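Local atomic coordinates of gamma-glutamyltranspeptidase (Streptomyces lincolnensis, PDB entry 6J3A), a protein that probably transfers or hydrolyses gamma-glutamyl groups, as a gamma-glutamyltranspeptidase homologue of the N-terminal nucleophile hydrolase clan. Residues A[34-45]-A[115-125]; A[10-18]-A[422-430]. All blocks are in the same frame, centred on the assembly; numbering follows the deposited sequence.

Interaction 1: A[34-45]-A[115-125]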
# COMPACT_ATOMS: atom_id res chain seq x y z
N GLY A 34 -19.19 4.18 -8.44
CA GLY A 34 -19.70 2.80 -8.45
C GLY A 34 -19.72 2.24 -7.04
O GLY A 34 -19.25 2.89 -6.11
N ASN A 35 -20.26 1.03 -6.91
CA ASN A 35 -20.39 0.37 -5.61
C ASN A 35 -19.40 -0.78 -5.49
O ASN A 35 -18.62 -1.00 -6.41
CB ASN A 35 -21.86 -0.05 -5.35
CG ASN A 35 -22.35 -1.15 -6.28
OD1 ASN A 35 -21.60 -2.01 -6.71
ND2 ASN A 35 -23.65 -1.12 -6.56
N ALA A 36 -19.43 -1.50 -4.37
CA ALA A 36 -18.47 -2.59 -4.11
C ALA A 36 -18.52 -3.69 -5.16
O ALA A 36 -17.52 -4.35 -5.43
CB ALA A 36 -18.69 -3.18 -2.72
N TYR A 37 -19.70 -3.88 -5.74
CA TYR A 37 -19.94 -4.94 -6.71
C TYR A 37 -19.41 -4.52 -8.08
O TYR A 37 -18.65 -5.28 -8.68
CB TYR A 37 -21.42 -5.35 -6.70
CG TYR A 37 -21.86 -5.60 -5.27
CD1 TYR A 37 -21.23 -6.58 -4.49
CD2 TYR A 37 -22.81 -4.80 -4.65
CE1 TYR A 37 -21.58 -6.78 -3.17
CE2 TYR A 37 -23.17 -5.00 -3.33
CZ TYR A 37 -22.55 -5.99 -2.59
OH TYR A 37 -22.90 -6.19 -1.28
N ASP A 38 -19.76 -3.32 -8.54
CA ASP A 38 -19.12 -2.73 -9.72
C ASP A 38 -17.60 -2.87 -9.61
O ASP A 38 -16.92 -3.30 -10.54
CB ASP A 38 -19.42 -1.25 -9.83
CG ASP A 38 -20.87 -0.95 -10.06
OD1 ASP A 38 -21.45 -1.50 -11.01
OD2 ASP A 38 -21.45 -0.14 -9.30
N ALA A 39 -17.09 -2.49 -8.44
CA ALA A 39 -15.65 -2.48 -8.20
C ALA A 39 -15.05 -3.86 -8.36
O ALA A 39 -14.06 -4.03 -9.05
CB ALA A 39 -15.37 -1.95 -6.81
N ALA A 40 -15.67 -4.83 -7.71
CA ALA A 40 -15.15 -6.19 -7.69
C ALA A 40 -15.14 -6.83 -9.08
O ALA A 40 -14.22 -7.59 -9.42
CB ALA A 40 -15.94 -7.04 -6.72
N VAL A 41 -16.18 -6.54 -9.88
CA VAL A 41 -16.23 -7.00 -11.26
C VAL A 41 -15.02 -6.46 -12.02
O VAL A 41 -14.26 -7.24 -12.61
CB VAL A 41 -17.55 -6.60 -11.96
CG1 VAL A 41 -17.50 -6.93 -13.45
CG2 VAL A 41 -18.72 -7.33 -11.34
N ALA A 42 -14.81 -5.15 -11.97
CA ALA A 42 -13.65 -4.53 -12.63
C ALA A 42 -12.33 -5.15 -12.21
O ALA A 42 -11.53 -5.55 -13.06
CB ALA A 42 -13.62 -3.05 -12.33
N GLY A 43 -12.13 -5.24 -10.91
CA GLY A 43 -10.93 -5.85 -10.35
C GLY A 43 -10.70 -7.28 -10.81
O GLY A 43 -9.57 -7.68 -11.06
N ALA A 44 -11.79 -8.04 -10.94
CA ALA A 44 -11.72 -9.46 -11.30
C ALA A 44 -11.19 -9.67 -12.71
O ALA A 44 -10.40 -10.57 -12.95
CB ALA A 44 -13.08 -10.10 -11.17
N PHE A 45 -11.65 -8.83 -13.63
CA PHE A 45 -11.18 -8.89 -15.01
C PHE A 45 -9.76 -8.34 -15.15
O PHE A 45 -9.01 -8.77 -16.02
CB PHE A 45 -12.17 -8.18 -15.95
CG PHE A 45 -13.41 -8.99 -16.24
CD1 PHE A 45 -14.43 -9.08 -15.31
CD2 PHE A 45 -13.53 -9.70 -17.43
CE1 PHE A 45 -15.56 -9.84 -15.56
CE2 PHE A 45 -14.67 -10.45 -17.70
CZ PHE A 45 -15.69 -10.53 -16.76
N TRP A 115 -19.88 -13.13 -12.54
CA TRP A 115 -19.59 -11.69 -12.52
C TRP A 115 -20.66 -10.89 -13.26
O TRP A 115 -20.94 -9.74 -12.91
CB TRP A 115 -18.21 -11.39 -13.12
CG TRP A 115 -17.06 -11.91 -12.30
CD1 TRP A 115 -16.10 -12.80 -12.70
CD2 TRP A 115 -16.74 -11.56 -10.95
NE1 TRP A 115 -15.20 -13.03 -11.68
CE2 TRP A 115 -15.58 -12.29 -10.59
CE3 TRP A 115 -17.32 -10.71 -10.01
CZ2 TRP A 115 -14.99 -12.18 -9.34
CZ3 TRP A 115 -16.73 -10.61 -8.75
CH2 TRP A 115 -15.58 -11.34 -8.43
N MET A 116 -21.24 -11.49 -14.29
CA MET A 116 -22.32 -10.86 -15.04
C MET A 116 -23.56 -10.76 -14.17
O MET A 116 -24.24 -9.76 -14.19
CB MET A 116 -22.66 -11.63 -16.32
CG MET A 116 -21.66 -11.50 -17.46
SD MET A 116 -21.08 -9.83 -17.79
CE MET A 116 -19.56 -9.84 -16.83
N LEU A 117 -23.84 -11.83 -13.42
CA LEU A 117 -24.98 -11.83 -12.51
C LEU A 117 -24.82 -10.76 -11.44
O LEU A 117 -25.75 -10.00 -11.16
CB LEU A 117 -25.18 -13.19 -11.82
CG LEU A 117 -26.34 -14.08 -12.29
CD1 LEU A 117 -26.50 -15.24 -11.33
CD2 LEU A 117 -27.68 -13.36 -12.41
N LEU A 118 -23.62 -10.72 -10.84
CA LEU A 118 -23.31 -9.72 -9.83
C LEU A 118 -23.53 -8.31 -10.36
O LEU A 118 -24.26 -7.52 -9.76
CB LEU A 118 -21.87 -9.88 -9.35
CG LEU A 118 -21.54 -9.11 -8.06
CD1 LEU A 118 -22.27 -9.66 -6.84
CD2 LEU A 118 -20.04 -9.15 -7.81
N LEU A 119 -22.93 -8.01 -11.50
CA LEU A 119 -23.11 -6.72 -12.14
C LEU A 119 -24.58 -6.40 -12.41
O LEU A 119 -25.04 -5.31 -12.14
CB LEU A 119 -22.30 -6.65 -13.44
CG LEU A 119 -22.01 -5.27 -14.05
CD1 LEU A 119 -21.27 -4.36 -13.07
CD2 LEU A 119 -21.19 -5.40 -15.33
N ARG A 120 -25.33 -7.38 -12.89
CA ARG A 120 -26.72 -7.16 -13.28
C ARG A 120 -27.63 -6.90 -12.09
O ARG A 120 -28.48 -6.00 -12.14
CB ARG A 120 -27.24 -8.36 -14.07
CG ARG A 120 -28.61 -8.14 -14.70
CD ARG A 120 -29.26 -9.45 -15.10
NE ARG A 120 -29.50 -10.31 -13.95
CZ ARG A 120 -30.23 -11.43 -13.95
NH1 ARG A 120 -30.82 -11.87 -15.06
NH2 ARG A 120 -30.37 -12.12 -12.82
N ASP A 121 -27.47 -7.70 -11.04
CA ASP A 121 -28.35 -7.65 -9.86
C ASP A 121 -27.93 -6.59 -8.83
O ASP A 121 -28.78 -5.88 -8.31
CB ASP A 121 -28.43 -9.02 -9.18
CG ASP A 121 -29.19 -10.05 -10.02
OD1 ASP A 121 -29.75 -9.70 -11.07
OD2 ASP A 121 -29.24 -11.22 -9.61
N HIS A 122 -26.63 -6.49 -8.56
CA HIS A 122 -26.12 -5.63 -7.47
C HIS A 122 -25.24 -4.44 -7.87
O HIS A 122 -24.91 -3.61 -7.02
CB HIS A 122 -25.39 -6.50 -6.46
CG HIS A 122 -26.24 -7.60 -5.91
ND1 HIS A 122 -27.05 -7.42 -4.81
CD2 HIS A 122 -26.44 -8.87 -6.33
CE1 HIS A 122 -27.70 -8.55 -4.56
NE2 HIS A 122 -27.34 -9.44 -5.47
N GLY A 123 -24.88 -4.36 -9.14
CA GLY A 123 -24.08 -3.25 -9.64
C GLY A 123 -24.94 -2.13 -10.20
O GLY A 123 -26.16 -2.26 -10.34
N THR A 124 -24.27 -1.03 -10.53
CA THR A 124 -24.87 0.19 -11.09
C THR A 124 -24.26 0.67 -12.41
O THR A 124 -24.86 1.52 -13.09
CB THR A 124 -24.76 1.34 -10.08
OG1 THR A 124 -23.38 1.66 -9.86
CG2 THR A 124 -25.41 0.96 -8.77
N LYS A 125 -23.09 0.14 -12.77
CA LYS A 125 -22.35 0.58 -13.96
C LYS A 125 -22.51 -0.38 -15.14
O LYS A 125 -22.78 -1.57 -14.94
CB LYS A 125 -20.86 0.72 -13.62
CG LYS A 125 -20.60 1.80 -12.58
CD LYS A 125 -19.14 2.25 -12.55
CE LYS A 125 -18.95 3.58 -13.26
NZ LYS A 125 -19.49 4.72 -12.46
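W115 sits as a knob among A40, V41, A44 and F45, the hole that helix 36-45 offers to the helix beside it. Its CB lies 3.9 Å from F45 CE1, and CG, opposite the carbonyl carbon (chi1 -67°), stays near that phenyl carbon while carrying the indole over the turn from A40 to A44. The edge of the phenyl ring is turned toward the indole face in an offset edge-to-face pair. A44 CB makes a CH-pi contact over the six-membered ring, 3.4 Å from both W115 CE2 and W115 CZ2, and reaches NE1. W115 CE3 meets V41 CG2 at 3.9 Å, and at the far rim CZ3 touches A40 CB, with A40 O over the ring near CZ3 and CH2. With A40 and A44 against the indole, the helices run nearly antiparallel (157°), their axes 9.1 Å apart. At the other end of this antiparallel pair, N35 and D38 form a capping box, to which the loop after helix 111-122 is fastened. D38 OD1 accepts from T124 N through its syn lone pair and from K125 N above the carboxylate plane. D38 OD2 takes T124 OG1 at 2.7 Å, as well as N35 N. N35 OD1 caps Y37 N and D38 N, and N35 ND2 donates to H122 O at 2.8 Å. The H122 ring edge meets the face of Y37, whose hydroxyl bonds to M433 O.

Interaction 2: A[10-18]-A[422-430]; sequences GTFGMVSST and CHLDVVDRW
Two neighbouring antiparallel strands of the central beta structure, 13-17 and 424-428, join the start of the chain to a segment more than 400 residues later. Hydrogen-bonded pairs M14 with V427 and S16 with D425 alternate with the non-hydrogen-bonded pairs V15 with V426 and S17 with L424. M14 N gives to V427 O at 2.9 Å, and V427 N returns a bond to M14 O; S16 and D425 repeat the exchange, with D425 N 2.9 Å from S16 O. CA-H...O contacts, such as L424 CA to S16 O, fill in between. Successive side chains point to alternate faces: M14 CB touches V427 CG1 at 3.6 Å on the face shared with S16 and D425, while V15 and V426 lie side by side on the other, pointing the same way. The strands are consistent with one of the two stacked sheets of the alpha-beta-beta-alpha sandwich of Ntn hydrolases; in relatives the equivalent strand follows the nucleophile exposed by autocatalytic cleavage, and the same may hold here. On its other edge strand 13-17 pairs with strand 613-616, where F12 and G13 both face R617 in a classic beta bulge. F12 CE1 lies over one face of the R429 guanidinium, 4.1 Å from R429 NH2, with the ring and guanidinium planes 56° apart. At the opposite end T18 N donates to H423 O. With chi1 at 52°, T18 OG1 sits between its own N and carbonyl carbon, where it accepts a weak bond from H423 N (3.3 Å) and is hydrogen-bonded to E51 OE2. A valine here would probably leave H423 N and the E51 carboxylate without this hydroxyl partner.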
# COMPACT_ATOMS: atom_id res chain seq x y z
N GLY A 10 -10.51 4.67 6.81
CA GLY A 10 -11.12 5.67 5.93
C GLY A 10 -12.63 5.68 5.98
O GLY A 10 -13.22 5.01 6.82
N THR A 11 -13.24 6.47 5.10
CA THR A 11 -14.70 6.68 5.07
C THR A 11 -15.34 6.72 3.68
O THR A 11 -16.51 7.08 3.55
CB THR A 11 -15.04 8.03 5.75
OG1 THR A 11 -14.32 9.08 5.10
CG2 THR A 11 -14.67 8.00 7.20
N PHE A 12 -14.58 6.36 2.66
CA PHE A 12 -15.06 6.39 1.29
C PHE A 12 -15.10 5.00 0.65
O PHE A 12 -16.06 4.67 -0.04
CB PHE A 12 -14.24 7.34 0.42
CG PHE A 12 -14.71 7.37 -1.00
CD1 PHE A 12 -15.87 8.06 -1.35
CD2 PHE A 12 -14.06 6.63 -1.99
CE1 PHE A 12 -16.34 8.05 -2.66
CE2 PHE A 12 -14.53 6.62 -3.29
CZ PHE A 12 -15.67 7.33 -3.63
N GLY A 13 -14.06 4.20 0.84
CA GLY A 13 -14.03 2.86 0.27
C GLY A 13 -12.72 2.16 0.55
O GLY A 13 -11.71 2.81 0.79
N MET A 14 -12.73 0.83 0.53
CA MET A 14 -11.52 0.03 0.77
C MET A 14 -11.49 -1.19 -0.14
O MET A 14 -12.52 -1.84 -0.34
CB MET A 14 -11.43 -0.42 2.23
CG MET A 14 -11.09 0.68 3.23
SD MET A 14 -9.41 1.31 3.09
CE MET A 14 -9.56 2.79 4.09
N VAL A 15 -10.31 -1.48 -0.69
CA VAL A 15 -10.09 -2.66 -1.52
C VAL A 15 -8.83 -3.42 -1.08
O VAL A 15 -7.82 -2.81 -0.76
CB VAL A 15 -9.98 -2.29 -3.01
CG1 VAL A 15 -9.81 -3.54 -3.86
CG2 VAL A 15 -11.21 -1.50 -3.49
N SER A 16 -8.91 -4.74 -1.09
CA SER A 16 -7.75 -5.58 -0.83
C SER A 16 -7.71 -6.77 -1.80
O SER A 16 -8.60 -7.62 -1.76
CB SER A 16 -7.75 -6.06 0.61
OG SER A 16 -6.51 -6.65 0.93
N SER A 17 -6.68 -6.79 -2.65
CA SER A 17 -6.44 -7.84 -3.64
C SER A 17 -5.12 -8.53 -3.40
O SER A 17 -4.32 -8.14 -2.55
CB SER A 17 -6.38 -7.26 -5.06
OG SER A 17 -7.66 -6.98 -5.53
N THR A 18 -4.92 -9.57 -4.21
CA THR A 18 -3.63 -10.23 -4.37
C THR A 18 -2.75 -9.56 -5.44
O THR A 18 -1.68 -10.09 -5.74
CB THR A 18 -3.81 -11.73 -4.75
OG1 THR A 18 -4.70 -11.85 -5.87
CG2 THR A 18 -4.36 -12.51 -3.58
N CYS A 422 -6.63 -16.23 -7.20
CA CYS A 422 -6.58 -14.83 -6.76
C CYS A 422 -7.65 -14.55 -5.70
O CYS A 422 -8.52 -15.38 -5.43
CB CYS A 422 -6.80 -13.91 -7.95
SG CYS A 422 -5.65 -14.24 -9.30
N HIS A 423 -7.58 -13.37 -5.10
CA HIS A 423 -8.65 -12.90 -4.21
C HIS A 423 -8.82 -11.39 -4.26
O HIS A 423 -7.86 -10.66 -4.47
CB HIS A 423 -8.41 -13.33 -2.77
CG HIS A 423 -9.62 -13.18 -1.90
ND1 HIS A 423 -9.87 -12.06 -1.15
CD2 HIS A 423 -10.66 -14.02 -1.70
CE1 HIS A 423 -11.02 -12.22 -0.51
NE2 HIS A 423 -11.52 -13.39 -0.84
N LEU A 424 -10.06 -10.93 -4.08
CA LEU A 424 -10.31 -9.52 -3.83
C LEU A 424 -11.48 -9.32 -2.86
O LEU A 424 -12.43 -10.12 -2.85
CB LEU A 424 -10.49 -8.74 -5.14
CG LEU A 424 -11.85 -8.69 -5.83
CD1 LEU A 424 -11.80 -7.68 -6.96
CD2 LEU A 424 -12.21 -10.06 -6.37
N ASP A 425 -11.38 -8.28 -2.03
CA ASP A 425 -12.45 -7.84 -1.12
C ASP A 425 -12.73 -6.38 -1.39
O ASP A 425 -11.81 -5.63 -1.69
CB ASP A 425 -12.01 -7.91 0.34
CG ASP A 425 -11.55 -9.26 0.75
OD1 ASP A 425 -12.42 -10.15 0.87
OD2 ASP A 425 -10.34 -9.44 0.98
N VAL A 426 -13.99 -5.98 -1.25
CA VAL A 426 -14.36 -4.56 -1.34
C VAL A 426 -15.38 -4.20 -0.27
O VAL A 426 -16.26 -4.99 0.03
CB VAL A 426 -14.92 -4.16 -2.72
CG1 VAL A 426 -15.10 -2.64 -2.83
CG2 VAL A 426 -14.03 -4.65 -3.85
N VAL A 427 -15.24 -3.01 0.30
CA VAL A 427 -16.29 -2.39 1.09
C VAL A 427 -16.45 -0.95 0.60
O VAL A 427 -15.46 -0.25 0.40
CB VAL A 427 -15.99 -2.46 2.60
CG1 VAL A 427 -14.65 -1.82 2.94
CG2 VAL A 427 -17.12 -1.83 3.40
N ASP A 428 -17.68 -0.53 0.39
CA ASP A 428 -17.94 0.81 -0.17
C ASP A 428 -18.53 1.78 0.88
O ASP A 428 -18.75 1.40 2.04
CB ASP A 428 -18.81 0.72 -1.44
CG ASP A 428 -20.20 0.16 -1.18
OD1 ASP A 428 -20.67 0.15 -0.02
OD2 ASP A 428 -20.85 -0.27 -2.15
N ARG A 429 -18.77 3.02 0.46
CA ARG A 429 -19.24 4.11 1.34
C ARG A 429 -20.63 3.85 1.94
O ARG A 429 -20.97 4.38 3.01
CB ARG A 429 -19.23 5.45 0.59
CG ARG A 429 -20.33 5.62 -0.45
CD ARG A 429 -20.13 6.84 -1.33
NE ARG A 429 -20.13 8.09 -0.58
CZ ARG A 429 -20.14 9.31 -1.12
NH1 ARG A 429 -20.12 10.38 -0.33
NH2 ARG A 429 -20.15 9.47 -2.45
N TRP A 430 -21.43 3.04 1.25
CA TRP A 430 -22.73 2.61 1.76
C TRP A 430 -22.64 1.40 2.69
O TRP A 430 -23.63 1.03 3.30
CB TRP A 430 -23.67 2.30 0.60
CG TRP A 430 -23.84 3.45 -0.31
CD1 TRP A 430 -24.71 4.49 -0.17
CD2 TRP A 430 -23.12 3.69 -1.52
NE1 TRP A 430 -24.57 5.37 -1.21
CE2 TRP A 430 -23.60 4.90 -2.06
CE3 TRP A 430 -22.11 3.00 -2.21
CZ2 TRP A 430 -23.12 5.44 -3.26
CZ3 TRP A 430 -21.62 3.53 -3.39
CH2 TRP A 430 -22.12 4.74 -3.91

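Overall arrangement
After the short strand 8-10 the chain lays down strand 13-17, then runs through helix 20-31 into helix 36-50. Interaction 1 closes the first, shorter loop when segment 115-125, 69 residues further on, packs against that helix. Interaction 2 closes only at 422-430, so it encloses interaction 1 completely; the two loops nest and do not cross. Their centres lie about 13 Å apart, and they touch directly: D428 OD2 accepts a probable hydrogen bond from A36 N at the start of the helix, V426 packs on A36, and L424 CD1 meets A40 O. The helical pair is thereby set against the strands that tie the N-terminal segment to residues 422-430.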